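Local coordinates for protein guanylate kinase (PDB 6WCT) that catalyses phosphate transfer from ATP to GMP, giving ADP and GDP, and is probably essential for recycling GMP, at residues 22-27 and 129-134; 40-45 and 193-198; 53-58 and 99-104. All blocks are in the same frame, centred on the assembly; numbering follows the deposited sequence.

In the fold
Contact 1 is the buried one. It joins central strand 24-28 of the parallel sheet to the turn after helix 121-130, by methyl packing, a CA-H...O contact and one bridging water. Contact 2 pairs helix 35-45 with helix 188-203. It is mostly apolar on its inner side and ionic at its exposed end. Contacts 1 and 2 touch, V27 CG2 lying 4.2 Å from L195 CD1, and strand 24-28 runs on through the P-loop into helix 35-45. Contact 3, partly buried, belongs to the separate mixed sheet of the GMP-binding region. Its centre is about 16 Å from that of contact 1. It alone has backbone bonds between its segments, and it alone touches the nucleotide.

Contact 1: 22-27 and 129-134; sequences GTLYIV and QLVPGT
The peptide carbonyl of L24 is the flat group that meets T134. T134 CG2 lies 3.3 Å from L24 O. The same oxygen takes a CA-H...O contact from T134 CA at 3.4 Å. The other carbonyl in play is that of V131, where T134 OG1 donates to V131 O at 2.9 Å from 34° out of the carbonyl plane. Y25 leaves the strand on the side away from 129-134; its ring meets that of F199, and its OH bonds to S202. Strand 24-28 sits between strands 114-117 and 135-140 in the parallel sheet. Helix 121-130 joins those two neighbours in a beta-alpha-beta crossover, and the type I turn V131 to T134 leads from the helix into the second. L24 and T134 point the same way, side by side. With OG1 of T134 beside its own backbone N (chi1 -61°) and turned to V131, the methyl is left to face the strand. I26 CG1 packs on that methyl, T134 CG2, at 3.6 Å. L24 CD2 touches V131 CG2 at 3.9 Å, the two side chains crossing at about a right angle. L24 N donates to a water at 2.8 Å, which gives a weak bond to G133 O.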
loop_
_atom_site.group_PDB
_atom_site.type_symbol
_atom_site.label_atom_id
_atom_site.label_comp_id
_atom_site.label_asym_id
_atom_site.label_seq_id
_atom_site.Cartn_x
_atom_site.Cartn_y
_atom_site.Cartn_z
ATOM N N GLY A 22 12.630 -0.135 -12.882
ATOM C CA GLY A 22 11.550 -0.963 -12.388
ATOM C C GLY A 22 11.531 -1.068 -10.878
ATOM O O GLY A 22 12.533 -0.849 -10.199
ATOM N N THR A 23 10.350 -1.386 -10.343
ATOM C CA THR A 23 10.201 -1.617 -8.913
ATOM C C THR A 23 10.421 -3.087 -8.568
ATOM O O THR A 23 9.987 -3.992 -9.290
ATOM C CB THR A 23 8.823 -1.165 -8.428
ATOM O OG1 THR A 23 8.601 0.182 -8.845
ATOM C CG2 THR A 23 8.722 -1.252 -6.908
ATOM N N LEU A 24 11.095 -3.309 -7.447
ATOM C CA LEU A 24 11.411 -4.636 -6.949
ATOM C C LEU A 24 10.443 -5.000 -5.835
ATOM O O LEU A 24 10.252 -4.224 -4.892
ATOM C CB LEU A 24 12.854 -4.688 -6.450
ATOM C CG LEU A 24 13.450 -6.055 -6.126
ATOM C CD1 LEU A 24 13.274 -7.018 -7.322
ATOM C CD2 LEU A 24 14.929 -5.894 -5.792
ATOM N N TYR A 25 9.801 -6.145 -5.979
ATOM C CA TYR A 25 8.819 -6.665 -5.035
ATOM C C TYR A 25 9.349 -7.941 -4.411
ATOM O O TYR A 25 9.991 -8.745 -5.093
ATOM C CB TYR A 25 7.488 -6.957 -5.734
ATOM C CG TYR A 25 6.850 -5.730 -6.327
ATOM C CD1 TYR A 25 6.037 -4.907 -5.557
ATOM C CD2 TYR A 25 7.110 -5.354 -7.636
ATOM C CE1 TYR A 25 5.452 -3.780 -6.091
ATOM C CE2 TYR A 25 6.537 -4.215 -8.175
ATOM C CZ TYR A 25 5.707 -3.435 -7.397
ATOM O OH TYR A 25 5.139 -2.290 -7.913
ATOM N N ILE A 26 9.116 -8.111 -3.107
ATOM C CA ILE A 26 9.417 -9.365 -2.427
ATOM C C ILE A 26 8.138 -9.871 -1.786
ATOM O O ILE A 26 7.471 -9.124 -1.063
ATOM C CB ILE A 26 10.515 -9.217 -1.358
ATOM C CG1 ILE A 26 11.810 -8.707 -1.973
ATOM C CG2 ILE A 26 10.775 -10.564 -0.680
ATOM C CD1 ILE A 26 12.944 -8.609 -0.967
ATOM N N VAL A 27 7.800 -11.130 -2.049
ATOM C CA VAL A 27 6.698 -11.804 -1.366
ATOM C C VAL A 27 7.299 -13.025 -0.674
ATOM O O VAL A 27 7.816 -13.933 -1.340
ATOM C CB VAL A 27 5.563 -12.224 -2.316
ATOM C CG1 VAL A 27 4.476 -12.928 -1.520
ATOM C CG2 VAL A 27 5.014 -11.045 -3.079
ATOM N N GLN A 129 19.173 -4.057 1.565
ATOM C CA GLN A 129 20.392 -3.247 1.607
ATOM C C GLN A 129 20.888 -2.909 0.210
ATOM O O GLN A 129 21.607 -1.918 0.044
ATOM C CB GLN A 129 21.488 -3.964 2.398
ATOM N N LEU A 130 20.529 -3.723 -0.789
ATOM C CA LEU A 130 20.950 -3.479 -2.161
ATOM C C LEU A 130 19.994 -2.492 -2.830
ATOM O O LEU A 130 20.429 -1.557 -3.506
ATOM C CB LEU A 130 21.002 -4.806 -2.930
ATOM C CG LEU A 130 22.114 -5.810 -2.596
ATOM C CD1 LEU A 130 21.847 -7.138 -3.283
ATOM C CD2 LEU A 130 23.494 -5.301 -2.967
ATOM N N VAL A 131 18.685 -2.706 -2.690
ATOM C CA VAL A 131 17.704 -1.824 -3.322
ATOM C C VAL A 131 16.818 -1.225 -2.234
ATOM O O VAL A 131 15.963 -1.928 -1.667
ATOM C CB VAL A 131 16.872 -2.572 -4.375
ATOM C CG1 VAL A 131 15.849 -1.635 -4.995
ATOM C CG2 VAL A 131 17.787 -3.197 -5.442
ATOM N N PRO A 132 16.932 0.076 -1.972
ATOM C CA PRO A 132 16.213 0.657 -0.822
ATOM C C PRO A 132 14.702 0.518 -0.904
ATOM O O PRO A 132 14.067 0.067 0.062
ATOM C CB PRO A 132 16.660 2.127 -0.835
ATOM C CG PRO A 132 17.954 2.144 -1.567
ATOM C CD PRO A 132 17.873 1.027 -2.587
ATOM N N GLY A 133 14.103 0.926 -2.021
ATOM C CA GLY A 133 12.661 1.065 -2.071
ATOM C C GLY A 133 11.898 -0.202 -2.396
ATOM O O GLY A 133 10.782 -0.133 -2.915
ATOM N N THR A 134 12.492 -1.359 -2.109
ATOM C CA THR A 134 11.825 -2.629 -2.368
ATOM C C THR A 134 10.525 -2.708 -1.577
ATOM O O THR A 134 10.464 -2.319 -0.416
ATOM C CB THR A 134 12.745 -3.796 -1.996
ATOM O OG1 THR A 134 13.939 -3.748 -2.792
ATOM C CG2 THR A 134 12.079 -5.099 -2.244
HETATM O O HOH W 1 12.025 -1.253 -5.801
#

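Contact 2: 40-45 and 193-198; sequences NATLAR and DELCAI
R45 reaches across to C196 and D193 from the last turn of helix 35-45. From CB its chain starts extended, with CG anti to the backbone N (chi1 -162°). CD alone of its aliphatic carbons touches the sulfur, R45 CD lying 3.8 Å from C196 SG. The chain bends at chi3, and the bend swings the guanidinium toward D193. At the tip R45 NH1 passes C196 SG at 4.0 Å and donates to D193 OD1 at 2.8 Å, with an N-H...O angle of 170°. The carboxylate oxygen lies almost in the guanidinium plane and is met nearly along its C-O axis. The two flat groups are not coplanar; their planes are 52° apart. NH2 donates to a water, which passes a hydrogen bond to the same D193 OD1 at 3.0 Å.

Deeper in the interface the contact is mostly apolar. T42 CG2 packs on C196 SG at 3.6 Å. L195 CD2 lies 3.5 Å from T42 OG1, a hydroxyl that is hydrogen-bonded to I38 O of its own helix. The axes of segments 40-45 and 193-198 come within 9.3 Å and cross at -52°. Helix 35-45 is the helix that follows the P-loop. Helix 188-203 also meets the second subunit: A197 packs on T200 and I198 on L204 of that subunit.

One direct bond and one water-borne bond both end on D193 OD1. This salt bridge is at the exposed end, where solvent probably weakens its pull, while the inner part rests on van der Waals contacts of methyls, a sulfur and a hydroxyl already bonded to I38 O.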
loop_
_atom_site.group_PDB
_atom_site.type_symbol
_atom_site.label_atom_id
_atom_site.label_comp_id
_atom_site.label_asym_id
_atom_site.label_seq_id
_atom_site.Cartn_x
_atom_site.Cartn_y
_atom_site.Cartn_z
ATOM N N ASN A 40 1.166 -16.260 -8.601
ATOM C CA ASN A 40 0.852 -16.587 -9.991
ATOM C C ASN A 40 -0.488 -15.999 -10.412
ATOM O O ASN A 40 -0.626 -15.487 -11.533
ATOM C CB ASN A 40 0.837 -18.103 -10.195
ATOM C CG ASN A 40 2.203 -18.734 -10.006
ATOM O OD1 ASN A 40 3.232 -18.056 -10.072
ATOM N ND2 ASN A 40 2.221 -20.044 -9.799
ATOM N N ALA A 41 -1.500 -16.072 -9.540
ATOM C CA ALA A 41 -2.785 -15.465 -9.891
ATOM C C ALA A 41 -2.687 -13.950 -9.933
ATOM O O ALA A 41 -3.360 -13.302 -10.741
ATOM C CB ALA A 41 -3.878 -15.891 -8.910
ATOM N N THR A 42 -1.861 -13.369 -9.072
ATOM C CA THR A 42 -1.699 -11.918 -9.054
ATOM C C THR A 42 -0.990 -11.416 -10.308
ATOM O O THR A 42 -1.401 -10.412 -10.902
ATOM C CB THR A 42 -0.914 -11.519 -7.811
ATOM O OG1 THR A 42 -1.635 -11.959 -6.654
ATOM C CG2 THR A 42 -0.746 -10.008 -7.753
ATOM N N LEU A 43 0.080 -12.106 -10.727
ATOM C CA LEU A 43 0.815 -11.688 -11.917
ATOM C C LEU A 43 0.001 -11.870 -13.187
ATOM O O LEU A 43 0.105 -11.044 -14.101
ATOM C CB LEU A 43 2.140 -12.441 -12.018
ATOM C CG LEU A 43 3.024 -12.160 -10.804
ATOM C CD1 LEU A 43 4.265 -13.045 -10.775
ATOM C CD2 LEU A 43 3.368 -10.692 -10.712
ATOM N N ALA A 44 -0.834 -12.912 -13.256
ATOM C CA ALA A 44 -1.712 -13.065 -14.411
ATOM C C ALA A 44 -2.639 -11.868 -14.538
ATOM O O ALA A 44 -3.015 -11.474 -15.652
ATOM C CB ALA A 44 -2.514 -14.365 -14.316
ATOM N N ARG A 45 -3.076 -11.324 -13.402
ATOM C CA ARG A 45 -3.916 -10.131 -13.394
ATOM C C ARG A 45 -3.102 -8.855 -13.600
ATOM O O ARG A 45 -3.647 -7.844 -14.048
ATOM C CB ARG A 45 -4.707 -10.057 -12.085
ATOM C CG ARG A 45 -5.903 -9.118 -12.154
ATOM C CD ARG A 45 -6.620 -9.041 -10.822
ATOM N NE ARG A 45 -7.186 -10.329 -10.448
ATOM C CZ ARG A 45 -7.785 -10.562 -9.287
ATOM N NH1 ARG A 45 -7.892 -9.594 -8.390
ATOM N NH2 ARG A 45 -8.270 -11.768 -9.029
ATOM N N ASP A 193 -6.742 -10.469 -4.327
ATOM C CA ASP A 193 -7.165 -9.070 -4.371
ATOM C C ASP A 193 -6.245 -8.188 -3.537
ATOM O O ASP A 193 -5.918 -7.063 -3.937
ATOM C CB ASP A 193 -8.588 -8.919 -3.847
ATOM C CG ASP A 193 -9.617 -9.531 -4.752
ATOM O OD1 ASP A 193 -9.306 -9.802 -5.933
ATOM O OD2 ASP A 193 -10.746 -9.722 -4.268
ATOM N N GLU A 194 -5.858 -8.671 -2.355
ATOM C CA GLU A 194 -5.053 -7.865 -1.441
ATOM C C GLU A 194 -3.636 -7.677 -1.968
ATOM O O GLU A 194 -3.072 -6.585 -1.874
ATOM C CB GLU A 194 -5.061 -8.516 -0.051
ATOM C CG GLU A 194 -6.480 -8.524 0.583
ATOM C CD GLU A 194 -6.524 -9.035 2.024
ATOM O OE1 GLU A 194 -5.615 -9.785 2.440
ATOM O OE2 GLU A 194 -7.483 -8.675 2.747
ATOM N N LEU A 195 -3.036 -8.727 -2.516
ATOM C CA LEU A 195 -1.714 -8.550 -3.099
ATOM C C LEU A 195 -1.797 -7.629 -4.315
ATOM O O LEU A 195 -0.890 -6.824 -4.554
ATOM C CB LEU A 195 -1.100 -9.906 -3.449
ATOM C CG LEU A 195 0.373 -9.891 -3.869
ATOM C CD1 LEU A 195 1.240 -9.325 -2.776
ATOM C CD2 LEU A 195 0.875 -11.243 -4.345
ATOM N N CYS A 196 -2.873 -7.729 -5.101
ATOM C CA CYS A 196 -3.032 -6.793 -6.212
ATOM C C CYS A 196 -3.161 -5.352 -5.715
ATOM O O CYS A 196 -2.588 -4.437 -6.313
ATOM C CB CYS A 196 -4.238 -7.172 -7.076
ATOM S SG CYS A 196 -4.037 -8.698 -8.036
ATOM N N ALA A 197 -3.918 -5.122 -4.637
ATOM C CA ALA A 197 -4.028 -3.762 -4.106
ATOM C C ALA A 197 -2.669 -3.221 -3.678
ATOM O O ALA A 197 -2.364 -2.048 -3.910
ATOM C CB ALA A 197 -5.011 -3.711 -2.943
ATOM N N ILE A 198 -1.837 -4.064 -3.060
ATOM C CA ILE A 198 -0.502 -3.636 -2.638
ATOM C C ILE A 198 0.341 -3.245 -3.848
ATOM O O ILE A 198 1.019 -2.215 -3.842
ATOM C CB ILE A 198 0.185 -4.741 -1.819
ATOM C CG1 ILE A 198 -0.527 -4.947 -0.474
ATOM C CG2 ILE A 198 1.707 -4.445 -1.651
ATOM C CD1 ILE A 198 0.032 -6.155 0.340
HETATM O O HOH W 2 -9.188 -12.705 -6.850
#

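Contact 3: 53-58 and 99-104. With 5GP (guanosine-5'-monophosphate), chain E.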
loop_
_atom_site.group_PDB
_atom_site.type_symbol
_atom_site.label_atom_id
_atom_site.label_comp_id
_atom_site.label_asym_id
_atom_site.label_seq_id
_atom_site.Cartn_x
_atom_site.Cartn_y
_atom_site.Cartn_z
ATOM N N ILE A 53 12.879 -17.026 -11.388
ATOM C CA ILE A 53 13.079 -18.428 -11.033
ATOM C C ILE A 53 14.398 -18.553 -10.274
ATOM O O ILE A 53 15.469 -18.249 -10.816
ATOM C CB ILE A 53 13.074 -19.330 -12.273
ATOM C CG1 ILE A 53 11.807 -19.101 -13.100
ATOM C CG2 ILE A 53 13.221 -20.806 -11.849
ATOM C CD1 ILE A 53 10.549 -19.401 -12.351
ATOM N N SER A 54 14.324 -18.986 -9.021
ATOM C CA SER A 54 15.501 -19.120 -8.178
ATOM C C SER A 54 16.316 -20.358 -8.548
ATOM O O SER A 54 15.827 -21.296 -9.181
ATOM C CB SER A 54 15.092 -19.216 -6.702
ATOM O OG SER A 54 14.469 -18.026 -6.267
ATOM N N PHE A 55 17.590 -20.322 -8.170
ATOM C CA PHE A 55 18.479 -21.475 -8.144
ATOM C C PHE A 55 18.432 -22.105 -6.754
ATOM O O PHE A 55 18.215 -21.418 -5.758
ATOM C CB PHE A 55 19.920 -21.058 -8.478
ATOM C CG PHE A 55 20.152 -20.819 -9.942
ATOM C CD1 PHE A 55 19.738 -19.639 -10.542
ATOM C CD2 PHE A 55 20.763 -21.781 -10.720
ATOM C CE1 PHE A 55 19.918 -19.432 -11.881
ATOM C CE2 PHE A 55 20.959 -21.577 -12.067
ATOM C CZ PHE A 55 20.520 -20.404 -12.649
ATOM N N THR A 56 18.605 -23.426 -6.691
ATOM C CA THR A 56 18.704 -24.098 -5.404
ATOM C C THR A 56 19.519 -25.359 -5.582
ATOM O O THR A 56 19.466 -26.000 -6.635
ATOM C CB THR A 56 17.330 -24.463 -4.821
ATOM O OG1 THR A 56 17.491 -24.980 -3.503
ATOM C CG2 THR A 56 16.670 -25.551 -5.661
ATOM N N SER A 57 20.283 -25.712 -4.548
ATOM C CA SER A 57 20.987 -26.982 -4.541
ATOM C C SER A 57 20.238 -28.050 -3.764
ATOM O O SER A 57 20.736 -29.172 -3.650
ATOM C CB SER A 57 22.406 -26.815 -3.982
ATOM O OG SER A 57 22.378 -26.453 -2.605
ATOM N N ARG A 58 19.074 -27.727 -3.205
ATOM C CA ARG A 58 18.293 -28.747 -2.526
ATOM C C ARG A 58 17.752 -29.755 -3.538
ATOM O O ARG A 58 17.628 -29.475 -4.735
ATOM C CB ARG A 58 17.157 -28.124 -1.708
ATOM C CG ARG A 58 15.898 -27.716 -2.476
ATOM C CD ARG A 58 14.706 -27.949 -1.553
ATOM N NE ARG A 58 13.478 -27.231 -1.890
ATOM C CZ ARG A 58 12.633 -27.618 -2.837
ATOM N NH1 ARG A 58 12.905 -28.691 -3.572
ATOM N NH2 ARG A 58 11.520 -26.933 -3.056
ATOM N N GLY A 99 19.073 -19.027 -4.177
ATOM C CA GLY A 99 19.625 -17.824 -4.757
ATOM C C GLY A 99 18.902 -17.249 -5.959
ATOM O O GLY A 99 18.364 -17.969 -6.811
ATOM N N THR A 100 18.914 -15.923 -6.033
ATOM C CA THR A 100 18.414 -15.178 -7.177
ATOM C C THR A 100 19.613 -14.814 -8.038
ATOM O O THR A 100 20.512 -14.102 -7.576
ATOM C CB THR A 100 17.701 -13.899 -6.737
ATOM O OG1 THR A 100 16.604 -14.213 -5.876
ATOM C CG2 THR A 100 17.204 -13.139 -7.942
ATOM N N ALA A 101 19.632 -15.300 -9.278
ATOM C CA ALA A 101 20.739 -14.982 -10.165
ATOM C C ALA A 101 20.709 -13.508 -10.519
ATOM O O ALA A 101 19.641 -12.925 -10.739
ATOM C CB ALA A 101 20.692 -15.816 -11.449
ATOM N N ARG A 102 21.904 -12.914 -10.570
ATOM C CA ARG A 102 22.050 -11.521 -10.956
ATOM C C ARG A 102 21.332 -11.243 -12.267
ATOM O O ARG A 102 20.624 -10.240 -12.399
ATOM C CB ARG A 102 23.542 -11.203 -11.092
ATOM C CG ARG A 102 23.933 -9.805 -10.722
ATOM C CD ARG A 102 25.454 -9.653 -10.646
ATOM N NE ARG A 102 26.018 -10.298 -9.463
ATOM C CZ ARG A 102 25.930 -9.817 -8.228
ATOM N NH1 ARG A 102 25.291 -8.679 -7.998
ATOM N NH2 ARG A 102 26.478 -10.480 -7.217
ATOM N N GLN A 103 21.484 -12.145 -13.242
ATOM C CA GLN A 103 20.872 -12.019 -14.561
ATOM C C GLN A 103 19.346 -12.039 -14.525
ATOM O O GLN A 103 18.721 -11.746 -15.550
ATOM C CB GLN A 103 21.385 -13.138 -15.479
ATOM N N SER A 104 18.729 -12.422 -13.404
ATOM C CA SER A 104 17.271 -12.461 -13.327
ATOM C C SER A 104 16.642 -11.159 -12.841
ATOM O O SER A 104 15.421 -11.004 -12.952
ATOM C CB SER A 104 16.810 -13.582 -12.386
ATOM O OG SER A 104 17.242 -14.852 -12.825
HETATM P P 5GP E . 11.263 -24.407 -0.446
HETATM O O1P 5GP E . 10.884 -24.336 -1.904
HETATM O O2P 5GP E . 10.263 -25.137 0.449
HETATM O O3P 5GP E . 12.647 -24.947 -0.182
HETATM O "O5'" 5GP E . 11.363 -22.928 0.083
HETATM C "C5'" 5GP E . 12.066 -22.636 1.274
HETATM C "C4'" 5GP E . 12.218 -21.154 1.431
HETATM O "O4'" 5GP E . 13.266 -20.689 0.540
HETATM C "C3'" 5GP E . 10.959 -20.345 1.062
HETATM O "O3'" 5GP E . 10.749 -19.308 2.012
HETATM C "C2'" 5GP E . 11.341 -19.696 -0.260
HETATM O "O2'" 5GP E . 10.687 -18.477 -0.533
HETATM C "C1'" 5GP E . 12.833 -19.504 -0.065
HETATM N N9 5GP E . 13.563 -19.289 -1.302
HETATM C C8 5GP E . 13.169 -19.675 -2.557
HETATM N N7 5GP E . 13.913 -19.176 -3.507
HETATM C C5 5GP E . 14.866 -18.427 -2.836
HETATM C C6 5GP E . 15.905 -17.614 -3.325
HETATM O O6 5GP E . 16.179 -17.411 -4.505
HETATM N N1 5GP E . 16.607 -16.990 -2.308
HETATM C C2 5GP E . 16.338 -17.126 -0.968
HETATM N N2 5GP E . 17.099 -16.427 -0.116
HETATM N N3 5GP E . 15.359 -17.892 -0.497
HETATM C C4 5GP E . 14.667 -18.501 -1.474
HETATM O O HOH W 3 14.481 -16.193 -13.695
HETATM O O HOH W 4 17.094 -16.399 -10.462
HETATM O O HOH W 5 14.626 -15.308 -7.272
#
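F55 and G99 form an antiparallel hydrogen-bonded pair in the mixed sheet of the GMP-binding region, which here holds guanosine-5'-monophosphate. The backbone bonds come first. F55 N donates to G99 O at 2.8 Å, and G99 N returns a bond to F55 O at 3.0 Å.

The apolar part is small. F55 CE1 touches A101 CB at 3.7 Å, and the methyl meets the ring obliquely. The ring also packs with H71, F78 and M81.

Waters fill in between the segments beyond the pair. One takes the N-H of A101 and donates to I53 O, and it is also bonded to S104 OG. Another links I53 N to S104 OG. A third donates to both S54 OG and T100 OG1. T100 OG1 is also hydrogen-bonded to E89, which itself hydrogen-bonds the nucleotide.

Nucleotide bonds come from both ends of 53-58. S54 OG donates to O6 of the guanine by a short bond of 2.5 Å. The backbone of the second strand also comes close, G99 C lying 3.1 Å from O6 of the base. T56 OG1 accepts from R58 N, an ST turn at the start of the bend that leads to the phosphate. The R58 chain bends at chi2 and grips the phosphate with two N-H groups at one edge. R58 NE donates to O3P of the nucleotide at 3.0 Å, and the phosphorus lies in the guanidinium plane. E64 forms a salt bridge with NH2 and R61 also binds the nucleotide. The second bond of the grip, R58 NH2 to O1P, is 2.9 Å long with an N-H...O angle of 165°.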